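PDB 2I7H: nitroreductase-like family protein from Bacillus cereus, which belongs to the nitroreductase family of flavoproteins and binds flavin mononucleotide between the two subunits of a dimer. Local coordinates for residues T41-H46 with E50-K55; I96-N101 with A118-F123; E111-T116 with R158-L163. All blocks are in the same frame, centred on the assembly; numbering follows the deposited sequence. Where two conformers were deposited one is given.

Contact 1: residues T41-H46 with E50-K55; sequences TWAPNH and EPWNCK. With FMN (flavin mononucleotide), chain J.
The indole of Trp52 pushes its six-membered ring into the curve of residues 41-46 and meets Thr41, Ala43 and Asn45 there. Its CZ2 lies 3.3 Å from Thr41 O, while Thr41 CG2 touches the pyrrole nitrogen NE1 at 3.6 Å, the two side chains crossing at about a right angle. Ala43 CB packs on CZ3. With chi1 at 43°, CG of Trp52 stands between its own backbone N and carbonyl carbon, which carries the ring back over Glu50 CA and Pro51 CD on one face. Asn45 works in two directions. Its OD1 accepts a hydrogen bond from Glu50 N (2.9 Å), and its ND2 gives one to Ala43 O at 3.0 Å, so both ends of the amide are held, its plane turned 62° from the indole. This loop joins helix 30-40 to strand 53-58 of the nitroreductase fold and lines part of the flavin mononucleotide pocket. Asn45 N donates to O4' of flavin mononucleotide over 2.7 Å at a nearly straight 163°, Pro44 CB lies near O2' and C8M of the flavin mononucleotide, and His46 lies close to its isoalloxazine. Arg177 of the second subunit hydrogen-bonds to Thr41 O and Ala43 O.

Contact 2: residues I96-N101 with A118-F123; sequences IVVYMN and AFMQNF
Val98 and the selenomethionine at Met120 meet tip to tip, and their CA atoms are the closest pair between strand 96-101 and helix 118-123, 8.1 Å apart. This is the tight part of the contact. The selenium of Met120 lies 3.7 Å from Val98 CB, and CG of Met120 reaches both valine methyls at 4.0 Å. The bend at chi3 (73°) turns CE of Met120 back to Val98 CG2 as well, so the branched end of the valine is met by three successive atoms of the selenomethionine. Packing is looser where the two phenylalanines meet the strand. Phe119 offers its ring edge to Val98, CE2 standing 4.3 Å from CG1, and Phe123 only grazes Ile96, with CZ 4.4 Å from CD1. These outer contacts are buried too: Phe119 stacks on Trp52, and Ile96 packs on Leu56 and Ile165 of the neighbouring strands. Segments 96-101 and 118-123 run nearly antiparallel, at 158°, with axes 10.6 Å apart, so this part of helix 106-129 runs along the strand, over one face of the antiparallel sheet. No hydrogen bond joins the two segments, so their direct adhesion rests on the burial and close fit of apolar groups.

Contact 3: residues E111-T116 with R158-L163; sequences EDYAAT and RIVGIL
Val160, which with Tyr113 carries most of this contact, sits in a classic beta bulge: it and Gly161 both face Val98 on the adjoining strand. At Val160 the backbone turns to a helix-like conformation within strand 158-163, and its side chain still points at helix 111-116. Both methyls are used. CG2 of Val160 lies 3.6 Å from CG2 of Thr116, and CG1 of Val160 packs 3.8 Å from CE1 of Tyr113. Thr116 presents its methyl to the valine because CG2 is anti to the backbone N. Its hydroxyl turns back into the helix and gives Asp112 O a hydrogen bond of 2.9 Å, standing above the carbonyl plane, while Thr116 N reaches the same oxygen from the opposite face. Tyr113 meets the strand through CD1 and CE1. Of these, CD1 lies 3.8 Å from CD of Arg158, the two side chains crossing at about a right angle with ring and guanidinium planes 69° apart. The polar ends point to other partners: Tyr113 OH is hydrogen-bonded to Asp110 O of the second subunit, and Arg158 forms salt bridges with Glu102 and with Asp110 of that subunit. Across the helix from the sheet, Glu111 and Ala114 touch flavin mononucleotide. Helix and strand are nearly parallel, 13° between their directions, a layering of helix on antiparallel sheet that belongs to the alpha+beta fold of the nitroreductase family, with flavin mononucleotide at the dimer interface.

How the contacts relate
All three contacts are buried; the centre of contact 2 lies about 6 Å from the centre of the chain, that of contact 3 about 9 Å and that of contact 1 about 13 Å. Contacts 2 and 3 share helix 106-129 and set successive parts of it on the neighbouring strands 94-101 and 157-167; Met100 O and Arg158 N probably hydrogen-bond between them. Contact 1 joins the same sheet through strand 53-58, with Asn53 N to Tyr99 O a probable bond. The chemistry shifts with position: apolar in contact 2, apolar with charged and hydroxyl ends in contact 3, and polar beside an indole in contact 1. Flavin-pocket residues belong to contacts 1 and 3.

Contact 1: residues T41-H46 with E50-K55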
loop_
_atom_site.group_PDB
_atom_site.type_symbol
_atom_site.label_atom_id
_atom_site.label_comp_id
_atom_site.label_asym_id
_atom_site.label_seq_id
_atom_site.Cartn_x
_atom_site.Cartn_y
_atom_site.Cartn_z
ATOM N N THR A 41 -7.673 -4.513 -7.966
ATOM C CA THR A 41 -8.690 -4.710 -6.921
ATOM C C THR A 41 -8.398 -5.923 -6.041
ATOM O O THR A 41 -8.981 -6.071 -4.986
ATOM C CB THR A 41 -10.169 -4.742 -7.441
ATOM O OG1 THR A 41 -10.331 -5.818 -8.350
ATOM C CG2 THR A 41 -10.564 -3.422 -8.127
ATOM N N TRP A 42 -7.462 -6.762 -6.444
ATOM C CA TRP A 42 -7.086 -7.910 -5.634
ATOM C C TRP A 42 -6.135 -7.490 -4.523
ATOM O O TRP A 42 -5.293 -8.231 -4.100
ATOM C CB TRP A 42 -6.519 -9.035 -6.526
ATOM C CG TRP A 42 -7.595 -9.638 -7.311
ATOM C CD1 TRP A 42 -7.985 -9.280 -8.554
ATOM C CD2 TRP A 42 -8.506 -10.672 -6.875
ATOM N NE1 TRP A 42 -9.076 -10.043 -8.944
ATOM C CE2 TRP A 42 -9.416 -10.894 -7.926
ATOM C CE3 TRP A 42 -8.629 -11.423 -5.702
ATOM C CZ2 TRP A 42 -10.441 -11.855 -7.850
ATOM C CZ3 TRP A 42 -9.629 -12.375 -5.620
ATOM C CH2 TRP A 42 -10.544 -12.572 -6.684
ATOM N N ALA A 43 -6.295 -6.283 -4.031
ATOM C CA ALA A 43 -5.518 -5.795 -2.904
ATOM C C ALA A 43 -6.120 -6.382 -1.631
ATOM O O ALA A 43 -7.325 -6.637 -1.588
ATOM C CB ALA A 43 -5.560 -4.258 -2.893
ATOM N N PRO A 44 -5.297 -6.592 -0.582
ATOM C CA PRO A 44 -5.896 -6.995 0.697
ATOM C C PRO A 44 -6.822 -5.876 1.173
ATOM O O PRO A 44 -6.544 -4.683 0.957
ATOM C CB PRO A 44 -4.691 -7.046 1.638
ATOM C CG PRO A 44 -3.712 -6.095 1.034
ATOM C CD PRO A 44 -3.843 -6.409 -0.444
ATOM N N ASN A 45 -7.923 -6.247 1.796
ATOM C CA ASN A 45 -8.834 -5.261 2.328
ATOM C C ASN A 45 -9.667 -5.880 3.398
ATOM O O ASN A 45 -10.351 -6.879 3.167
ATOM C CB ASN A 45 -9.702 -4.612 1.241
ATOM C CG ASN A 45 -10.578 -5.590 0.510
ATOM O OD1 ASN A 45 -11.793 -5.475 0.567
ATOM N ND2 ASN A 45 -9.965 -6.522 -0.248
ATOM N N HIS A 46 -9.616 -5.280 4.573
ATOM C CA HIS A 46 -10.192 -5.908 5.733
ATOM C C HIS A 46 -11.702 -6.010 5.568
ATOM O O HIS A 46 -12.349 -5.072 5.109
ATOM C CB HIS A 46 -9.768 -5.218 7.043
ATOM C CG HIS A 46 -9.924 -6.088 8.255
ATOM N ND1 HIS A 46 -10.751 -5.768 9.309
ATOM C CD2 HIS A 46 -9.397 -7.295 8.558
ATOM C CE1 HIS A 46 -10.706 -6.723 10.220
ATOM N NE2 HIS A 46 -9.885 -7.660 9.791
ATOM N N GLU A 50 -13.693 -3.270 0.365
ATOM C CA GLU A 50 -13.274 -2.724 -0.933
ATOM C C GLU A 50 -13.407 -1.184 -0.974
ATOM O O GLU A 50 -14.172 -0.654 -1.771
ATOM C CB GLU A 50 -14.065 -3.381 -2.089
ATOM C CG GLU A 50 -13.791 -4.861 -2.274
ATOM C CD GLU A 50 -14.599 -5.463 -3.432
ATOM O OE1 GLU A 50 -15.837 -5.634 -3.312
ATOM O OE2 GLU A 50 -13.985 -5.742 -4.478
ATOM N N PRO A 51 -12.663 -0.475 -0.110
ATOM C CA PRO A 51 -12.944 0.941 0.131
ATOM C C PRO A 51 -12.662 1.878 -1.051
ATOM O O PRO A 51 -13.065 3.048 -1.026
ATOM C CB PRO A 51 -11.995 1.268 1.299
ATOM C CG PRO A 51 -10.856 0.331 1.116
ATOM C CD PRO A 51 -11.520 -0.936 0.714
ATOM N N TRP A 52 -11.968 1.384 -2.060
ATOM C CA TRP A 52 -11.430 2.259 -3.108
ATOM C C TRP A 52 -12.523 2.683 -4.108
ATOM O O TRP A 52 -13.430 1.908 -4.411
ATOM C CB TRP A 52 -10.268 1.559 -3.826
ATOM C CG TRP A 52 -10.571 0.121 -4.119
ATOM C CD1 TRP A 52 -11.442 -0.371 -5.095
ATOM C CD2 TRP A 52 -10.067 -1.038 -3.421
ATOM N NE1 TRP A 52 -11.475 -1.731 -5.049
ATOM C CE2 TRP A 52 -10.661 -2.181 -4.032
ATOM C CE3 TRP A 52 -9.186 -1.221 -2.352
ATOM C CZ2 TRP A 52 -10.394 -3.487 -3.607
ATOM C CZ3 TRP A 52 -8.911 -2.541 -1.917
ATOM C CH2 TRP A 52 -9.526 -3.652 -2.554
ATOM N N ASN A 53 -12.412 3.914 -4.608
ATOM C CA ASN A 53 -13.278 4.446 -5.668
ATOM C C ASN A 53 -12.394 5.314 -6.523
ATOM O O ASN A 53 -11.357 5.748 -6.063
ATOM C CB ASN A 53 -14.368 5.362 -5.097
ATOM C CG ASN A 53 -15.315 4.652 -4.187
ATOM O OD1 ASN A 53 -16.399 4.277 -4.598
ATOM N ND2 ASN A 53 -14.931 4.478 -2.937
ATOM N N CYS A 54 -12.815 5.579 -7.762
ATOM C CA CYS A 54 -11.984 6.315 -8.724
ATOM C C CYS A 54 -12.751 7.317 -9.565
ATOM O O CYS A 54 -13.936 7.111 -9.859
ATOM C CB CYS A 54 -11.274 5.336 -9.663
ATOM S SG CYS A 54 -10.178 4.166 -8.805
ATOM N N LYS A 55 -12.075 8.404 -9.949
ATOM C CA LYS A 55 -12.513 9.225 -11.084
ATOM C C LYS A 55 -11.378 9.187 -12.095
ATOM O O LYS A 55 -10.222 9.433 -11.743
ATOM C CB LYS A 55 -12.836 10.663 -10.673
ATOM C CG LYS A 55 -13.381 10.786 -9.276
ATOM C CD LYS A 55 -14.418 11.848 -9.118
ATOM C CE LYS A 55 -15.778 11.191 -9.195
ATOM N NZ LYS A 55 -16.825 11.945 -8.506
HETATM N N1 FMN J . -6.855 -10.161 8.612
HETATM C C2 FMN J . -7.126 -10.645 9.894
HETATM O O2 FMN J . -7.359 -11.840 10.086
HETATM N N3 FMN J . -7.133 -9.784 10.973
HETATM C C4 FMN J . -6.868 -8.438 10.780
HETATM O O4 FMN J . -6.787 -7.690 11.746
HETATM C C4A FMN J . -6.598 -7.949 9.499
HETATM N N5 FMN J . -6.345 -6.603 9.322
HETATM C C5A FMN J . -6.078 -6.108 8.067
HETATM C C6 FMN J . -5.825 -4.757 7.956
HETATM C C7 FMN J . -5.522 -4.143 6.765
HETATM C C7M FMN J . -4.580 -3.002 6.965
HETATM C C8 FMN J . -5.504 -4.928 5.607
HETATM C C8M FMN J . -4.937 -4.368 4.337
HETATM C C9 FMN J . -5.764 -6.305 5.707
HETATM C C9A FMN J . -6.045 -6.929 6.944
HETATM N N10 FMN J . -6.341 -8.310 7.091
HETATM C C10 FMN J . -6.573 -8.811 8.390
HETATM C "C1'" FMN J . -7.441 -8.801 6.189
HETATM C "C2'" FMN J . -7.020 -9.385 4.847
HETATM O "O2'" FMN J . -5.894 -8.697 4.316
HETATM C "C3'" FMN J . -8.234 -9.265 3.923
HETATM O "O3'" FMN J . -9.362 -9.921 4.471
HETATM C "C4'" FMN J . -7.987 -9.859 2.562
HETATM O "O4'" FMN J . -8.368 -8.944 1.568
HETATM C "C5'" FMN J . -8.835 -11.107 2.408
HETATM O "O5'" FMN J . -8.745 -11.512 1.070
HETATM P P FMN J . -7.304 -11.857 0.419
HETATM O O1P FMN J . -6.208 -10.976 0.996
HETATM O O2P FMN J . -7.434 -11.553 -1.076
HETATM O O3P FMN J . -7.000 -13.337 0.711
#

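Contact 2: residues I96-N101 with A118-F123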
loop_
_atom_site.group_PDB
_atom_site.type_symbol
_atom_site.label_atom_id
_atom_site.label_comp_id
_atom_site.label_asym_id
_atom_site.label_seq_id
_atom_site.Cartn_x
_atom_site.Cartn_y
_atom_site.Cartn_z
ATOM N N ILE A 96 -6.057 9.728 -12.510
ATOM C CA ILE A 96 -6.975 8.938 -11.706
ATOM C C ILE A 96 -7.007 9.433 -10.251
ATOM O O ILE A 96 -6.032 9.299 -9.517
ATOM C CB ILE A 96 -6.685 7.421 -11.792
ATOM C CG1 ILE A 96 -6.798 6.971 -13.255
ATOM C CG2 ILE A 96 -7.725 6.646 -10.976
ATOM C CD1 ILE A 96 -6.547 5.523 -13.483
ATOM N N VAL A 97 -8.123 10.048 -9.868
ATOM C CA VAL A 97 -8.326 10.455 -8.487
ATOM C C VAL A 97 -8.823 9.211 -7.732
ATOM O O VAL A 97 -9.822 8.606 -8.108
ATOM C CB VAL A 97 -9.318 11.655 -8.364
ATOM C CG1 VAL A 97 -9.403 12.107 -6.949
ATOM C CG2 VAL A 97 -8.929 12.840 -9.268
ATOM N N VAL A 98 -8.080 8.790 -6.725
ATOM C CA VAL A 98 -8.452 7.605 -5.936
ATOM C C VAL A 98 -8.952 8.110 -4.586
ATOM O O VAL A 98 -8.242 8.847 -3.880
ATOM C CB VAL A 98 -7.264 6.645 -5.708
ATOM C CG1 VAL A 98 -7.689 5.480 -4.822
ATOM C CG2 VAL A 98 -6.643 6.143 -7.077
ATOM N N TYR A 99 -10.175 7.735 -4.239
ATOM C CA TYR A 99 -10.773 8.223 -3.030
ATOM C C TYR A 99 -11.536 7.121 -2.292
ATOM O O TYR A 99 -11.759 6.026 -2.829
ATOM C CB TYR A 99 -11.646 9.480 -3.300
ATOM C CG TYR A 99 -12.876 9.196 -4.066
ATOM C CD1 TYR A 99 -12.858 9.162 -5.473
ATOM C CD2 TYR A 99 -14.068 8.926 -3.408
ATOM C CE1 TYR A 99 -13.997 8.880 -6.185
ATOM C CE2 TYR A 99 -15.225 8.643 -4.114
ATOM C CZ TYR A 99 -15.176 8.612 -5.505
ATOM O OH TYR A 99 -16.324 8.328 -6.201
HETATM N N MSE A 100 -11.902 7.422 -1.046
HETATM C CA MSE A 100 -12.656 6.503 -0.192
HETATM C C MSE A 100 -13.592 7.284 0.732
HETATM O O MSE A 100 -13.353 8.462 1.021
HETATM C CB MSE A 100 -11.712 5.628 0.662
HETATM C CG MSE A 100 -10.829 6.449 1.608
HETATM SE SE MSE A 100 -9.700 5.311 2.683
HETATM C CE MSE A 100 -9.900 6.173 4.339
ATOM N N ASN A 101 -14.642 6.613 1.199
ATOM C CA ASN A 101 -15.465 7.187 2.258
ATOM C C ASN A 101 -14.680 7.114 3.542
ATOM O O ASN A 101 -14.119 6.067 3.855
ATOM C CB ASN A 101 -16.802 6.462 2.367
ATOM C CG ASN A 101 -17.649 6.659 1.143
ATOM O OD1 ASN A 101 -17.951 7.783 0.766
ATOM N ND2 ASN A 101 -18.018 5.561 0.488
ATOM N N ALA A 118 -2.674 -0.136 -0.876
ATOM C CA ALA A 118 -2.292 -1.416 -1.449
ATOM C C ALA A 118 -2.818 -1.540 -2.904
ATOM O O ALA A 118 -2.094 -1.999 -3.778
ATOM C CB ALA A 118 -2.787 -2.660 -0.530
ATOM N N PHE A 119 -4.077 -1.150 -3.127
ATOM C CA PHE A 119 -4.697 -1.061 -4.458
ATOM C C PHE A 119 -3.899 -0.158 -5.400
ATOM O O PHE A 119 -3.640 -0.535 -6.546
ATOM C CB PHE A 119 -6.158 -0.601 -4.287
ATOM C CG PHE A 119 -6.839 -0.134 -5.544
ATOM C CD1 PHE A 119 -7.422 -1.042 -6.420
ATOM C CD2 PHE A 119 -6.992 1.231 -5.789
ATOM C CE1 PHE A 119 -8.046 -0.607 -7.529
ATOM C CE2 PHE A 119 -7.608 1.676 -6.897
ATOM C CZ PHE A 119 -8.140 0.771 -7.794
HETATM N N MSE A 120 -3.453 1.001 -4.909
HETATM C CA MSE A 120 -2.709 1.957 -5.743
HETATM C C MSE A 120 -1.328 1.471 -6.099
HETATM O O MSE A 120 -0.881 1.654 -7.231
HETATM C CB MSE A 120 -2.622 3.351 -5.096
HETATM C CG MSE A 120 -3.958 4.062 -5.056
HETATM SE SE MSE A 120 -3.975 5.806 -4.151
HETATM C CE MSE A 120 -3.053 6.845 -5.466
ATOM N N GLN A 121 -0.659 0.866 -5.125
ATOM C CA GLN A 121 0.623 0.251 -5.348
ATOM C C GLN A 121 0.527 -0.930 -6.329
ATOM O O GLN A 121 1.342 -1.027 -7.238
ATOM C CB GLN A 121 1.273 -0.176 -4.030
ATOM C CG GLN A 121 2.559 -0.991 -4.217
ATOM C CD GLN A 121 3.708 -0.231 -4.845
ATOM O OE1 GLN A 121 4.814 -0.775 -4.981
ATOM N NE2 GLN A 121 3.469 1.006 -5.250
ATOM N N ASN A 122 -0.486 -1.791 -6.147
ATOM C CA ASN A 122 -0.792 -2.838 -7.123
ATOM C C ASN A 122 -0.891 -2.245 -8.510
ATOM O O ASN A 122 -0.295 -2.750 -9.451
ATOM C CB ASN A 122 -2.153 -3.459 -6.838
ATOM C CG ASN A 122 -2.122 -4.527 -5.785
ATOM O OD1 ASN A 122 -1.074 -5.014 -5.358
ATOM N ND2 ASN A 122 -3.310 -4.919 -5.367
ATOM N N PHE A 123 -1.694 -1.186 -8.628
ATOM C CA PHE A 123 -1.940 -0.548 -9.909
ATOM C C PHE A 123 -0.635 -0.062 -10.531
ATOM O O PHE A 123 -0.423 -0.228 -11.728
ATOM C CB PHE A 123 -2.881 0.648 -9.784
ATOM C CG PHE A 123 -3.064 1.349 -11.074
ATOM C CD1 PHE A 123 -4.003 0.872 -12.026
ATOM C CD2 PHE A 123 -2.250 2.418 -11.408
ATOM C CE1 PHE A 123 -4.122 1.507 -13.237
ATOM C CE2 PHE A 123 -2.372 3.049 -12.623
ATOM C CZ PHE A 123 -3.294 2.606 -13.539
#

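Contact 3: residues E111-T116 with R158-L163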
loop_
_atom_site.group_PDB
_atom_site.type_symbol
_atom_site.label_atom_id
_atom_site.label_comp_id
_atom_site.label_asym_id
_atom_site.label_seq_id
_atom_site.Cartn_x
_atom_site.Cartn_y
_atom_site.Cartn_z
ATOM N N GLU A 111 -7.518 0.942 8.339
ATOM C CA GLU A 111 -7.655 -0.258 7.500
ATOM C C GLU A 111 -8.068 0.071 6.061
ATOM O O GLU A 111 -7.494 -0.431 5.120
ATOM C CB GLU A 111 -8.675 -1.243 8.115
ATOM C CG GLU A 111 -8.092 -2.091 9.203
ATOM C CD GLU A 111 -9.139 -2.820 10.063
ATOM O OE1 GLU A 111 -10.346 -2.648 9.892
ATOM O OE2 GLU A 111 -8.732 -3.547 10.975
ATOM N N ASP A 112 -9.071 0.907 5.898
ATOM C CA ASP A 112 -9.539 1.249 4.564
ATOM C C ASP A 112 -8.462 1.968 3.762
ATOM O O ASP A 112 -8.256 1.699 2.569
ATOM C CB ASP A 112 -10.822 2.070 4.677
ATOM C CG ASP A 112 -11.994 1.220 5.110
ATOM O OD1 ASP A 112 -11.858 -0.027 5.130
ATOM O OD2 ASP A 112 -13.055 1.788 5.382
ATOM N N TYR A 113 -7.789 2.887 4.433
ATOM C CA TYR A 113 -6.701 3.641 3.850
ATOM C C TYR A 113 -5.519 2.728 3.455
ATOM O O TYR A 113 -4.982 2.829 2.339
ATOM C CB TYR A 113 -6.284 4.727 4.851
ATOM C CG TYR A 113 -5.279 5.694 4.352
ATOM C CD1 TYR A 113 -5.638 6.734 3.503
ATOM C CD2 TYR A 113 -3.947 5.575 4.715
ATOM C CE1 TYR A 113 -4.686 7.642 3.030
ATOM C CE2 TYR A 113 -2.995 6.477 4.243
ATOM C CZ TYR A 113 -3.363 7.474 3.419
ATOM O OH TYR A 113 -2.406 8.351 3.017
ATOM N N ALA A 114 -5.144 1.820 4.353
ATOM C CA ALA A 114 -4.163 0.775 4.048
ATOM C C ALA A 114 -4.505 0.010 2.752
ATOM O O ALA A 114 -3.661 -0.112 1.840
ATOM C CB ALA A 114 -4.036 -0.196 5.242
ATOM N N ALA A 115 -5.741 -0.484 2.685
ATOM C CA ALA A 115 -6.259 -1.199 1.527
ATOM C C ALA A 115 -6.237 -0.330 0.287
ATOM O O ALA A 115 -5.906 -0.798 -0.807
ATOM C CB ALA A 115 -7.706 -1.716 1.811
ATOM N N THR A 116 -6.601 0.944 0.441
ATOM C CA THR A 116 -6.625 1.825 -0.712
ATOM C C THR A 116 -5.189 2.110 -1.222
ATOM O O THR A 116 -4.976 2.129 -2.412
ATOM C CB THR A 116 -7.419 3.078 -0.431
ATOM O OG1 THR A 116 -8.760 2.699 -0.133
ATOM C CG2 THR A 116 -7.413 3.971 -1.625
ATOM N N ARG A 158 -12.280 10.957 1.377
ATOM C CA ARG A 158 -10.872 11.249 1.440
ATOM C C ARG A 158 -10.196 10.893 0.127
ATOM O O ARG A 158 -10.472 9.847 -0.465
ATOM C CB ARG A 158 -10.220 10.468 2.588
ATOM C CG ARG A 158 -8.714 10.555 2.598
ATOM C CD ARG A 158 -8.114 9.552 3.559
ATOM N NE ARG A 158 -8.326 9.909 4.972
ATOM C CZ ARG A 158 -7.435 10.546 5.738
ATOM N NH1 ARG A 158 -6.273 10.910 5.210
ATOM N NH2 ARG A 158 -7.720 10.837 7.019
ATOM N N ILE A 159 -9.313 11.777 -0.319
ATOM C CA ILE A 159 -8.553 11.563 -1.532
ATOM C C ILE A 159 -7.221 10.992 -1.116
ATOM O O ILE A 159 -6.420 11.649 -0.457
ATOM C CB ILE A 159 -8.383 12.864 -2.366
ATOM C CG1 ILE A 159 -9.755 13.410 -2.778
ATOM C CG2 ILE A 159 -7.435 12.648 -3.563
ATOM C CD1 ILE A 159 -9.692 14.731 -3.565
ATOM N N VAL A 160 -7.010 9.741 -1.483
ATOM C CA VAL A 160 -5.766 9.046 -1.171
ATOM C C VAL A 160 -4.627 9.417 -2.123
ATOM O O VAL A 160 -3.477 9.497 -1.702
ATOM C CB VAL A 160 -5.985 7.529 -1.114
ATOM C CG1 VAL A 160 -4.746 6.850 -0.642
ATOM C CG2 VAL A 160 -7.169 7.247 -0.161
ATOM N N GLY A 161 -4.946 9.666 -3.390
ATOM C CA GLY A 161 -3.937 10.075 -4.336
ATOM C C GLY A 161 -4.531 10.436 -5.670
ATOM O O GLY A 161 -5.664 10.058 -5.986
ATOM N N ILE A 162 -3.773 11.217 -6.440
ATOM C CA ILE A 162 -4.080 11.420 -7.846
ATOM C C ILE A 162 -2.955 10.779 -8.615
ATOM O O ILE A 162 -1.808 11.162 -8.476
ATOM C CB ILE A 162 -4.271 12.905 -8.237
ATOM C CG1 ILE A 162 -5.328 13.543 -7.323
ATOM C CG2 ILE A 162 -4.619 13.020 -9.773
ATOM C CD1 ILE A 162 -5.792 14.945 -7.711
ATOM N N LEU A 163 -3.285 9.767 -9.403
ATOM C CA LEU A 163 -2.285 9.103 -10.218
ATOM C C LEU A 163 -2.240 9.747 -11.596
ATOM O O LEU A 163 -3.264 9.869 -12.249
ATOM C CB LEU A 163 -2.593 7.612 -10.351
ATOM C CG LEU A 163 -2.543 6.709 -9.134
ATOM C CD1 LEU A 163 -3.520 5.600 -9.411
ATOM C CD2 LEU A 163 -1.114 6.168 -8.933
#